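Local coordinates for protein inositol-3-phosphate synthase (PDB 1VKO) that binds NAD through a Rossmann-type domain, forms a four-chain assembly and belongs to the myo-inositol-1-phosphate synthase family, at residues 243-254 with 294-303; 282-290 with 302-313. All coordinates share one frame; numbering follows the deposited sequence.

Contact 1. Residues 243-254 with 294-303. With NAD (nicotinamide-adenine-dinucleotide), chain G.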
loop_
_atom_site.group_PDB
_atom_site.type_symbol
_atom_site.label_atom_id
_atom_site.label_comp_id
_atom_site.label_asym_id
_atom_site.label_seq_id
_atom_site.Cartn_x
_atom_site.Cartn_y
_atom_site.Cartn_z
ATOM N N VAL A 243 23.839 -34.954 16.237
ATOM C CA VAL A 243 24.017 -33.662 16.892
ATOM C C VAL A 243 24.108 -32.632 15.779
ATOM O O VAL A 243 24.914 -32.793 14.852
ATOM C CB VAL A 243 25.318 -33.619 17.745
ATOM C CG1 VAL A 243 25.533 -32.258 18.339
ATOM C CG2 VAL A 243 25.250 -34.633 18.850
ATOM N N ILE A 244 23.275 -31.603 15.870
ATOM C CA ILE A 244 23.295 -30.504 14.922
ATOM C C ILE A 244 23.544 -29.230 15.715
ATOM O O ILE A 244 22.919 -29.010 16.768
ATOM C CB ILE A 244 21.965 -30.394 14.141
ATOM C CG1 ILE A 244 21.686 -31.663 13.373
ATOM C CG2 ILE A 244 21.983 -29.167 13.151
ATOM C CD1 ILE A 244 20.159 -31.953 13.230
ATOM N N VAL A 245 24.488 -28.426 15.219
ATOM C CA VAL A 245 24.758 -27.120 15.755
ATOM C C VAL A 245 24.274 -26.061 14.765
ATOM O O VAL A 245 24.492 -26.168 13.543
ATOM C CB VAL A 245 26.238 -26.928 16.006
ATOM C CG1 VAL A 245 26.567 -25.383 16.236
ATOM C CG2 VAL A 245 26.669 -27.810 17.166
ATOM N N LEU A 246 23.613 -25.034 15.284
ATOM C CA LEU A 246 22.991 -24.049 14.407
ATOM C C LEU A 246 23.157 -22.647 14.963
ATOM O O LEU A 246 22.848 -22.378 16.143
ATOM C CB LEU A 246 21.502 -24.389 14.186
ATOM C CG LEU A 246 20.690 -23.530 13.224
ATOM C CD1 LEU A 246 19.591 -24.360 12.467
ATOM C CD2 LEU A 246 20.087 -22.332 13.981
ATOM N N TRP A 247 23.656 -21.763 14.100
ATOM C CA TRP A 247 23.882 -20.387 14.443
ATOM C C TRP A 247 22.631 -19.522 14.213
ATOM O O TRP A 247 22.174 -19.302 13.060
ATOM C CB TRP A 247 25.054 -19.842 13.615
ATOM C CG TRP A 247 25.373 -18.424 13.959
ATOM C CD1 TRP A 247 24.682 -17.302 13.571
ATOM C CD2 TRP A 247 26.445 -17.968 14.792
ATOM N NE1 TRP A 247 25.262 -16.181 14.115
ATOM C CE2 TRP A 247 26.343 -16.554 14.871
ATOM C CE3 TRP A 247 27.484 -18.611 15.502
ATOM C CZ2 TRP A 247 27.254 -15.774 15.600
ATOM C CZ3 TRP A 247 28.347 -17.845 16.261
ATOM C CH2 TRP A 247 28.243 -16.430 16.283
ATOM N N THR A 248 22.119 -18.999 15.311
ATOM C CA THR A 248 21.029 -18.053 15.301
ATOM C C THR A 248 21.309 -16.966 16.358
ATOM O O THR A 248 20.395 -16.470 17.032
ATOM C CB THR A 248 19.647 -18.757 15.524
ATOM O OG1 THR A 248 18.615 -17.767 15.547
ATOM C CG2 THR A 248 19.518 -19.456 16.922
ATOM N N ALA A 249 22.590 -16.618 16.495
ATOM C CA ALA A 249 23.042 -15.444 17.243
ATOM C C ALA A 249 23.223 -14.208 16.319
ATOM O O ALA A 249 22.938 -14.264 15.148
ATOM C CB ALA A 249 24.361 -15.779 17.955
ATOM N N ASN A 250 23.677 -13.086 16.850
ATOM C CA ASN A 250 23.722 -11.868 16.062
ATOM C C ASN A 250 24.620 -11.991 14.863
ATOM O O ASN A 250 25.626 -12.708 14.867
ATOM C CB ASN A 250 24.094 -10.651 16.897
ATOM C CG ASN A 250 23.005 -10.300 17.892
ATOM O OD1 ASN A 250 23.069 -10.710 19.064
ATOM N ND2 ASN A 250 21.929 -9.643 17.404
ATOM N N THR A 251 24.183 -11.333 13.799
ATOM C CA THR A 251 24.909 -11.242 12.580
ATOM C C THR A 251 26.275 -10.697 12.930
ATOM O O THR A 251 26.368 -9.604 13.481
ATOM C CB THR A 251 24.123 -10.260 11.706
ATOM O OG1 THR A 251 22.921 -10.909 11.340
ATOM C CG2 THR A 251 24.816 -10.018 10.367
ATOM N N GLU A 252 27.313 -11.473 12.639
ATOM C CA GLU A 252 28.715 -11.003 12.672
ATOM C C GLU A 252 29.018 -10.280 11.358
ATOM O O GLU A 252 28.292 -10.443 10.386
ATOM C CB GLU A 252 29.700 -12.192 12.758
ATOM C CG GLU A 252 29.459 -13.117 13.943
ATOM C CD GLU A 252 30.475 -14.241 14.093
ATOM O OE1 GLU A 252 30.855 -14.944 13.114
ATOM O OE2 GLU A 252 30.887 -14.438 15.243
ATOM N N ARG A 253 30.089 -9.491 11.315
ATOM C CA ARG A 253 30.642 -9.063 10.018
ATOM C C ARG A 253 31.351 -10.237 9.331
ATOM O O ARG A 253 31.550 -11.318 9.910
ATOM C CB ARG A 253 31.631 -7.900 10.185
ATOM C CG ARG A 253 32.836 -8.248 11.053
ATOM C CD ARG A 253 33.949 -7.239 11.025
ATOM N NE ARG A 253 35.054 -7.585 11.927
ATOM C CZ ARG A 253 36.137 -8.300 11.600
ATOM N NH1 ARG A 253 36.285 -8.813 10.366
ATOM N NH2 ARG A 253 37.076 -8.529 12.525
ATOM N N TYR A 254 31.700 -10.014 8.073
ATOM C CA TYR A 254 32.470 -10.931 7.266
ATOM C C TYR A 254 33.912 -10.941 7.761
ATOM O O TYR A 254 34.451 -9.927 8.145
ATOM C CB TYR A 254 32.451 -10.414 5.826
ATOM C CG TYR A 254 31.325 -10.964 4.976
ATOM C CD1 TYR A 254 30.017 -10.955 5.426
ATOM C CD2 TYR A 254 31.585 -11.512 3.723
ATOM C CE1 TYR A 254 29.004 -11.476 4.674
ATOM C CE2 TYR A 254 30.565 -12.011 2.943
ATOM C CZ TYR A 254 29.265 -11.975 3.423
ATOM O OH TYR A 254 28.220 -12.489 2.663
ATOM N N ALA A 294 29.318 -33.356 14.775
ATOM C CA ALA A 294 28.060 -32.583 14.657
ATOM C C ALA A 294 27.994 -31.800 13.346
ATOM O O ALA A 294 29.013 -31.338 12.833
ATOM C CB ALA A 294 27.902 -31.623 15.832
ATOM N N HIS A 295 26.795 -31.649 12.802
ATOM C CA HIS A 295 26.622 -30.905 11.565
ATOM C C HIS A 295 26.421 -29.448 11.953
ATOM O O HIS A 295 26.041 -29.132 13.090
ATOM C CB HIS A 295 25.407 -31.411 10.765
ATOM C CG HIS A 295 25.340 -32.903 10.646
ATOM N ND1 HIS A 295 26.156 -33.619 9.802
ATOM C CD2 HIS A 295 24.547 -33.811 11.257
ATOM C CE1 HIS A 295 25.893 -34.906 9.919
ATOM N NE2 HIS A 295 24.908 -35.049 10.784
ATOM N N TYR A 296 26.666 -28.564 11.007
ATOM C CA TYR A 296 26.636 -27.161 11.309
ATOM C C TYR A 296 25.827 -26.356 10.287
ATOM O O TYR A 296 26.130 -26.388 9.056
ATOM C CB TYR A 296 28.067 -26.618 11.452
ATOM C CG TYR A 296 28.076 -25.190 11.953
ATOM C CD1 TYR A 296 27.967 -24.891 13.312
ATOM C CD2 TYR A 296 28.148 -24.147 11.069
ATOM C CE1 TYR A 296 27.955 -23.561 13.750
ATOM C CE2 TYR A 296 28.101 -22.844 11.488
ATOM C CZ TYR A 296 28.043 -22.537 12.803
ATOM O OH TYR A 296 28.033 -21.178 13.173
ATOM N N ILE A 297 24.805 -25.656 10.811
ATOM C CA ILE A 297 23.954 -24.713 10.034
ATOM C C ILE A 297 24.134 -23.247 10.415
ATOM O O ILE A 297 24.060 -22.886 11.607
ATOM C CB ILE A 297 22.425 -25.059 10.164
ATOM C CG1 ILE A 297 22.149 -26.570 10.027
ATOM C CG2 ILE A 297 21.561 -24.191 9.184
ATOM C CD1 ILE A 297 22.601 -27.181 8.739
ATOM N N ASN A 298 24.355 -22.413 9.395
ATOM C CA ASN A 298 24.520 -20.970 9.537
ATOM C C ASN A 298 23.244 -20.224 9.103
ATOM O O ASN A 298 22.967 -20.129 7.894
ATOM C CB ASN A 298 25.693 -20.482 8.669
ATOM C CG ASN A 298 25.839 -18.926 8.666
ATOM O OD1 ASN A 298 25.479 -18.252 9.629
ATOM N ND2 ASN A 298 26.380 -18.376 7.580
ATOM N N GLY A 299 22.512 -19.697 10.091
ATOM C CA GLY A 299 21.242 -19.020 9.923
ATOM C C GLY A 299 21.402 -17.527 9.681
ATOM O O GLY A 299 20.416 -16.813 9.440
ATOM N N SER A 300 22.651 -17.054 9.713
ATOM C CA SER A 300 22.943 -15.628 9.593
ATOM C C SER A 300 23.745 -15.329 8.312
ATOM O O SER A 300 24.197 -16.252 7.614
ATOM C CB SER A 300 23.696 -15.125 10.817
ATOM O OG SER A 300 22.910 -15.256 11.986
ATOM N N PRO A 301 23.844 -14.045 7.972
ATOM C CA PRO A 301 24.518 -13.608 6.758
ATOM C C PRO A 301 26.034 -13.797 6.711
ATOM O O PRO A 301 26.554 -13.847 5.603
ATOM C CB PRO A 301 24.222 -12.098 6.725
ATOM C CG PRO A 301 23.022 -11.953 7.493
ATOM C CD PRO A 301 23.200 -12.918 8.659
ATOM N N GLN A 302 26.739 -13.884 7.859
ATOM C CA GLN A 302 28.207 -13.910 7.795
ATOM C C GLN A 302 28.758 -15.097 7.033
ATOM O O GLN A 302 28.085 -16.134 6.916
ATOM C CB GLN A 302 28.883 -13.811 9.135
ATOM C CG GLN A 302 28.766 -15.084 9.990
ATOM C CD GLN A 302 27.651 -14.976 10.969
ATOM O OE1 GLN A 302 26.804 -14.093 10.826
ATOM N NE2 GLN A 302 27.632 -15.847 11.978
ATOM N N ASN A 303 29.989 -14.929 6.530
ATOM C CA ASN A 303 30.631 -15.925 5.664
ATOM C C ASN A 303 31.390 -17.037 6.403
ATOM O O ASN A 303 32.506 -17.403 6.030
ATOM C CB ASN A 303 31.479 -15.265 4.572
ATOM C CG ASN A 303 32.590 -14.411 5.120
ATOM O OD1 ASN A 303 32.401 -13.675 6.068
ATOM N ND2 ASN A 303 33.765 -14.497 4.504
HETATM P PA NAD G . 18.333 -11.798 18.760
HETATM O O1A NAD G . 19.135 -10.655 19.162
HETATM O O2A NAD G . 17.055 -11.758 19.491
HETATM O O5B NAD G . 19.194 -13.101 19.038
HETATM C C5B NAD G . 20.586 -13.023 19.118
HETATM C C4B NAD G . 21.007 -13.713 20.402
HETATM O O4B NAD G . 22.303 -14.236 20.220
HETATM C C3B NAD G . 21.083 -12.764 21.565
HETATM O O3B NAD G . 20.659 -13.539 22.675
HETATM C C2B NAD G . 22.544 -12.492 21.782
HETATM O O2B NAD G . 22.718 -12.555 23.196
HETATM C C1B NAD G . 23.191 -13.733 21.175
HETATM N N9A NAD G . 24.592 -13.673 20.683
HETATM C C8A NAD G . 25.260 -12.672 20.046
HETATM N N7A NAD G . 26.527 -13.085 19.820
HETATM C C5A NAD G . 26.710 -14.330 20.295
HETATM C C6A NAD G . 27.811 -15.203 20.362
HETATM N N6A NAD G . 29.042 -14.878 19.936
HETATM N N1A NAD G . 27.645 -16.425 20.961
HETATM C C2A NAD G . 26.446 -16.776 21.510
HETATM N N3A NAD G . 25.410 -15.901 21.472
HETATM C C4A NAD G . 25.509 -14.696 20.870
HETATM O O3 NAD G . 18.106 -11.848 17.156
HETATM P PN NAD G . 17.124 -12.930 16.522
HETATM O O1N NAD G . 17.060 -14.072 17.473
HETATM O O2N NAD G . 15.888 -12.237 16.152
HETATM O O5D NAD G . 17.903 -13.537 15.235
HETATM C C5D NAD G . 19.256 -13.947 15.329
HETATM C C4D NAD G . 19.999 -13.993 13.980
HETATM O O4D NAD G . 19.219 -14.649 13.011
HETATM C C3D NAD G . 20.340 -12.613 13.403
HETATM O O3D NAD G . 21.624 -12.666 12.847
HETATM C C2D NAD G . 19.409 -12.490 12.224
HETATM O O2D NAD G . 19.903 -11.724 11.136
HETATM C C1D NAD G . 19.288 -13.928 11.800
HETATM N N1N NAD G . 18.107 -13.985 10.946
HETATM C C2N NAD G . 16.884 -13.680 11.457
HETATM C C3N NAD G . 15.789 -13.713 10.623
HETATM C C7N NAD G . 14.468 -13.753 11.291
HETATM O O7N NAD G . 14.500 -13.635 12.702
HETATM N N7N NAD G . 13.353 -13.915 10.568
HETATM C C4N NAD G . 15.917 -14.074 9.267
HETATM C C5N NAD G . 17.167 -14.361 8.766
HETATM C C6N NAD G . 18.278 -14.306 9.622
HETATM O O HOH W 1 25.619 -12.654 3.321
#

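Contact 2. Residues 282-290 with 302-313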
loop_
_atom_site.group_PDB
_atom_site.type_symbol
_atom_site.label_atom_id
_atom_site.label_comp_id
_atom_site.label_asym_id
_atom_site.label_seq_id
_atom_site.Cartn_x
_atom_site.Cartn_y
_atom_site.Cartn_z
ATOM N N SER A 282 32.022 -17.506 15.038
ATOM C CA SER A 282 31.242 -18.434 14.243
ATOM C C SER A 282 32.114 -19.423 13.518
ATOM O O SER A 282 31.637 -20.483 13.192
ATOM C CB SER A 282 30.294 -17.734 13.274
ATOM O OG SER A 282 30.974 -17.245 12.142
ATOM N N ASN A 283 33.382 -19.089 13.281
ATOM C CA ASN A 283 34.340 -20.048 12.710
ATOM C C ASN A 283 34.656 -21.131 13.737
ATOM O O ASN A 283 34.770 -22.283 13.383
ATOM C CB ASN A 283 35.649 -19.364 12.363
ATOM C CG ASN A 283 35.606 -18.579 11.032
ATOM O OD1 ASN A 283 36.459 -17.736 10.795
ATOM N ND2 ASN A 283 34.647 -18.875 10.171
ATOM N N ILE A 284 34.792 -20.741 15.002
ATOM C CA ILE A 284 35.186 -21.654 16.066
ATOM C C ILE A 284 34.068 -22.645 16.362
ATOM O O ILE A 284 34.307 -23.845 16.341
ATOM C CB ILE A 284 35.733 -20.905 17.334
ATOM C CG1 ILE A 284 37.056 -20.192 16.971
ATOM C CG2 ILE A 284 36.060 -21.889 18.432
ATOM C CD1 ILE A 284 37.394 -18.997 17.825
ATOM N N PHE A 285 32.836 -22.167 16.556
ATOM C CA PHE A 285 31.710 -23.084 16.541
ATOM C C PHE A 285 31.698 -24.007 15.327
ATOM O O PHE A 285 31.547 -25.196 15.489
ATOM C CB PHE A 285 30.375 -22.357 16.666
ATOM C CG PHE A 285 30.127 -21.774 18.004
ATOM C CD1 PHE A 285 29.576 -22.568 19.021
ATOM C CD2 PHE A 285 30.448 -20.443 18.281
ATOM C CE1 PHE A 285 29.330 -22.023 20.308
ATOM C CE2 PHE A 285 30.199 -19.869 19.571
ATOM C CZ PHE A 285 29.642 -20.679 20.598
ATOM N N ALA A 286 31.853 -23.499 14.105
ATOM C CA ALA A 286 31.766 -24.423 12.967
ATOM C C ALA A 286 32.810 -25.514 13.138
ATOM O O ALA A 286 32.501 -26.711 12.996
ATOM C CB ALA A 286 31.910 -23.701 11.623
ATOM N N VAL A 287 34.035 -25.106 13.485
ATOM C CA VAL A 287 35.140 -26.060 13.751
ATOM C C VAL A 287 34.863 -27.021 14.924
ATOM O O VAL A 287 35.025 -28.228 14.796
ATOM C CB VAL A 287 36.487 -25.312 13.860
ATOM C CG1 VAL A 287 37.628 -26.248 14.242
ATOM C CG2 VAL A 287 36.823 -24.669 12.522
ATOM N N ALA A 288 34.391 -26.509 16.053
ATOM C CA ALA A 288 34.080 -27.386 17.181
ATOM C C ALA A 288 33.034 -28.456 16.830
ATOM O O ALA A 288 33.027 -29.549 17.409
ATOM C CB ALA A 288 33.624 -26.580 18.334
ATOM N N SER A 289 32.157 -28.115 15.881
ATOM C CA SER A 289 31.017 -28.938 15.482
ATOM C C SER A 289 31.541 -30.067 14.631
ATOM O O SER A 289 31.292 -31.244 14.926
ATOM C CB SER A 289 29.984 -28.117 14.684
ATOM O OG SER A 289 29.595 -26.971 15.414
ATOM N N ILE A 290 32.282 -29.691 13.594
ATOM C CA ILE A 290 32.807 -30.649 12.648
ATOM C C ILE A 290 33.726 -31.619 13.352
ATOM O O ILE A 290 33.534 -32.823 13.238
ATOM C CB ILE A 290 33.546 -29.951 11.491
ATOM C CG1 ILE A 290 32.563 -29.141 10.659
ATOM C CG2 ILE A 290 34.252 -30.984 10.637
ATOM C CD1 ILE A 290 33.237 -28.006 9.877
ATOM N N GLN A 302 26.739 -13.884 7.859
ATOM C CA GLN A 302 28.207 -13.910 7.795
ATOM C C GLN A 302 28.758 -15.097 7.033
ATOM O O GLN A 302 28.085 -16.134 6.916
ATOM C CB GLN A 302 28.883 -13.811 9.135
ATOM C CG GLN A 302 28.766 -15.084 9.990
ATOM C CD GLN A 302 27.651 -14.976 10.969
ATOM O OE1 GLN A 302 26.804 -14.093 10.826
ATOM N NE2 GLN A 302 27.632 -15.847 11.978
ATOM N N ASN A 303 29.989 -14.929 6.530
ATOM C CA ASN A 303 30.631 -15.925 5.664
ATOM C C ASN A 303 31.390 -17.037 6.403
ATOM O O ASN A 303 32.506 -17.403 6.030
ATOM C CB ASN A 303 31.479 -15.265 4.572
ATOM C CG ASN A 303 32.590 -14.411 5.120
ATOM O OD1 ASN A 303 32.401 -13.675 6.068
ATOM N ND2 ASN A 303 33.765 -14.497 4.504
ATOM N N THR A 304 30.732 -17.601 7.426
ATOM C CA THR A 304 31.327 -18.614 8.250
ATOM C C THR A 304 31.940 -19.762 7.439
ATOM O O THR A 304 33.067 -20.190 7.717
ATOM C CB THR A 304 30.310 -19.200 9.239
ATOM O OG1 THR A 304 29.734 -18.167 10.068
ATOM C CG2 THR A 304 31.060 -20.098 10.221
ATOM N N LEU A 305 31.207 -20.237 6.434
ATOM C CA LEU A 305 31.590 -21.414 5.658
ATOM C C LEU A 305 32.558 -21.090 4.517
ATOM O O LEU A 305 32.321 -21.413 3.352
ATOM C CB LEU A 305 30.319 -22.140 5.180
ATOM C CG LEU A 305 29.330 -22.438 6.340
ATOM C CD1 LEU A 305 27.965 -22.905 5.867
ATOM C CD2 LEU A 305 29.910 -23.452 7.330
ATOM N N VAL A 306 33.650 -20.428 4.875
ATOM C CA VAL A 306 34.793 -20.230 3.983
ATOM C C VAL A 306 35.318 -21.581 3.433
ATOM O O VAL A 306 35.040 -22.638 4.017
ATOM C CB VAL A 306 35.928 -19.454 4.708
ATOM C CG1 VAL A 306 35.469 -18.044 5.029
ATOM C CG2 VAL A 306 36.348 -20.168 5.989
ATOM N N PRO A 307 36.082 -21.554 2.339
ATOM C CA PRO A 307 36.532 -22.802 1.682
ATOM C C PRO A 307 37.273 -23.761 2.647
ATOM O O PRO A 307 37.050 -24.965 2.625
ATOM C CB PRO A 307 37.454 -22.305 0.564
ATOM C CG PRO A 307 37.082 -20.869 0.334
ATOM C CD PRO A 307 36.584 -20.346 1.651
ATOM N N GLY A 308 38.117 -23.219 3.509
ATOM C CA GLY A 308 38.773 -24.026 4.515
ATOM C C GLY A 308 37.838 -24.850 5.375
ATOM O O GLY A 308 38.139 -25.996 5.696
ATOM N N LEU A 309 36.708 -24.258 5.744
ATOM C CA LEU A 309 35.655 -24.922 6.509
ATOM C C LEU A 309 34.920 -26.028 5.742
ATOM O O LEU A 309 34.760 -27.148 6.218
ATOM C CB LEU A 309 34.676 -23.878 7.088
ATOM C CG LEU A 309 35.143 -23.647 8.524
ATOM C CD1 LEU A 309 34.600 -22.407 9.237
ATOM C CD2 LEU A 309 34.722 -24.860 9.235
ATOM N N ILE A 310 34.465 -25.713 4.551
ATOM C CA ILE A 310 33.867 -26.726 3.712
ATOM C C ILE A 310 34.834 -27.906 3.604
ATOM O O ILE A 310 34.478 -29.046 3.980
ATOM C CB ILE A 310 33.492 -26.132 2.352
ATOM C CG1 ILE A 310 32.305 -25.168 2.520
ATOM C CG2 ILE A 310 33.209 -27.245 1.351
ATOM C CD1 ILE A 310 32.032 -24.277 1.318
ATOM N N GLU A 311 36.064 -27.642 3.152
ATOM C CA GLU A 311 37.083 -28.702 3.107
ATOM C C GLU A 311 37.165 -29.509 4.428
ATOM O O GLU A 311 37.303 -30.727 4.416
ATOM C CB GLU A 311 38.441 -28.128 2.699
ATOM C CG GLU A 311 39.522 -29.171 2.508
ATOM C CD GLU A 311 40.842 -28.584 2.043
ATOM O OE1 GLU A 311 41.154 -27.438 2.396
ATOM O OE2 GLU A 311 41.578 -29.286 1.324
ATOM N N LEU A 312 37.030 -28.841 5.561
ATOM C CA LEU A 312 37.160 -29.535 6.844
ATOM C C LEU A 312 35.949 -30.426 7.088
ATOM O O LEU A 312 36.063 -31.542 7.600
ATOM C CB LEU A 312 37.366 -28.530 7.994
ATOM C CG LEU A 312 37.683 -29.079 9.405
ATOM C CD1 LEU A 312 39.091 -29.716 9.550
ATOM C CD2 LEU A 312 37.483 -27.996 10.431
ATOM N N ALA A 313 34.777 -29.925 6.706
ATOM C CA ALA A 313 33.585 -30.736 6.740
ATOM C C ALA A 313 33.674 -31.925 5.763
ATOM O O ALA A 313 33.263 -33.030 6.113
ATOM C CB ALA A 313 32.379 -29.888 6.453
HETATM O O HOH W 2 34.516 -16.797 7.900
#

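Contact 1. Residues 243-254 with 294-303
Thr251 OG1 and Ser300 OG, one from each segment, converge on O3D of NAD at 2.7 Å and 3.0 Å; NAD O3D itself donates to Ala249 O. Three bonds thus grip one ribose oxygen where two neighbouring parallel strands of a Rossmann-type sheet run out into loops. Within the strands, Val245 N meets His295 O at 2.7 Å and almost straight, and the pairing runs from Val243 O to Gly299 N. On one face Ile244 and Leu246 pack against Ile297, and Ile244 and Ile297 also touch helix 440-458; on the other, Val245 CG1 abuts the edge of the Tyr296 ring, 3.3 Å from CD1. At the end of the strand, the Trp247 indole lies between Ala249 CB on one face and Gln302 on the opposite one. The Gln302 amide stands nearly upright on the ring, the planes 86° apart, with NE2 3.1 Å above the indole plane, toward the rim near NE1 and CE2, as packing and not a hydrogen bond. A chain bent at chi2 (-97°) carries the amide over the ring and leaves OE1 to accept from Glu252 N, which approaches from above the amide plane. Asn298 forms an Asx turn, its OD1 taking Ser300 N, while ND2 donates to Gln302 O. Asn298 thus fixes the backbone bearing Ser300 and Gln302 ties this loop to Glu252, so that both loops present their hydroxyls to the same ribose oxygen.

Contact 2. Residues 282-290 with 302-313
Asn283 and Gln302 supply the flat groups that reach across, and each amide does so through its nitrogen end: Asn283 ND2 lies 3.7 Å from Leu309 CD1, and Gln302 NE2 rests 3.5 Å from Ser282 CB. The setting is that of two consecutive crossover helices of a Rossmann-type fold, nearly parallel at 11°, the second beginning after Val306 at its N-cap position. The axes of these segments come within 10.3 Å at their closest, and branched aliphatic side chains fill the interval. Leu309 is a knob in a hole formed by Asn283, Ala286, Val287 and Ile290. Its CD1 branch faces Asn283 and Ala286, whereas CD2 meets Ile290 CD1 at 3.5 Å and also Val287 CG2. One turn on, Leu312 reaches back with CG anti to its own backbone N (chi1 -173°), which brings CD2 to 4.0 Å from Val287 CG2. Ile290 divides its two arms, CG2 lying against the Leu312 and Ala313 backbone and CD1 beside Ala313 CB. The polar end of the contact lies at the loop before the second helix. Ser282 OG and Thr304 OG1 approach to 2.6 Å, a short contact whose proton is not settled; the serine hydroxyl is also hydrogen-bonded to Glu252 OE1 and Ser280 OG. Thr304 CG2 lies 4.0 Å from Ala286 CB, beside the apolar packing. A water bridges the segments, accepting from Asn283 ND2 and donating to Asn303 O at 2.8 Å.

How the contacts relate
The segments of the two contacts alternate along the chain: 243-254, 282-290, 294-303, then 302-313, with Gln302 and Asn303 common to both. They follow the alternating strand and helix order of a Rossmann-type domain, with helix 265-273 also in the first connection, and the centres of contact 1 and contact 2 lie only about 9 Å apart. Contact 1 joins neighbouring strands in the parallel sheet; contact 2 joins the helices 281-291 and 307-316 that connect successive strands. Ser289 packs on Val245 and Tyr296, seating the first helix on the sheet, and its backbone O probably accepts from Ala294 N. The loop 299-306 serves both, meeting NAD through Gly299 and Ser300 in one contact and leading into a helix in the other.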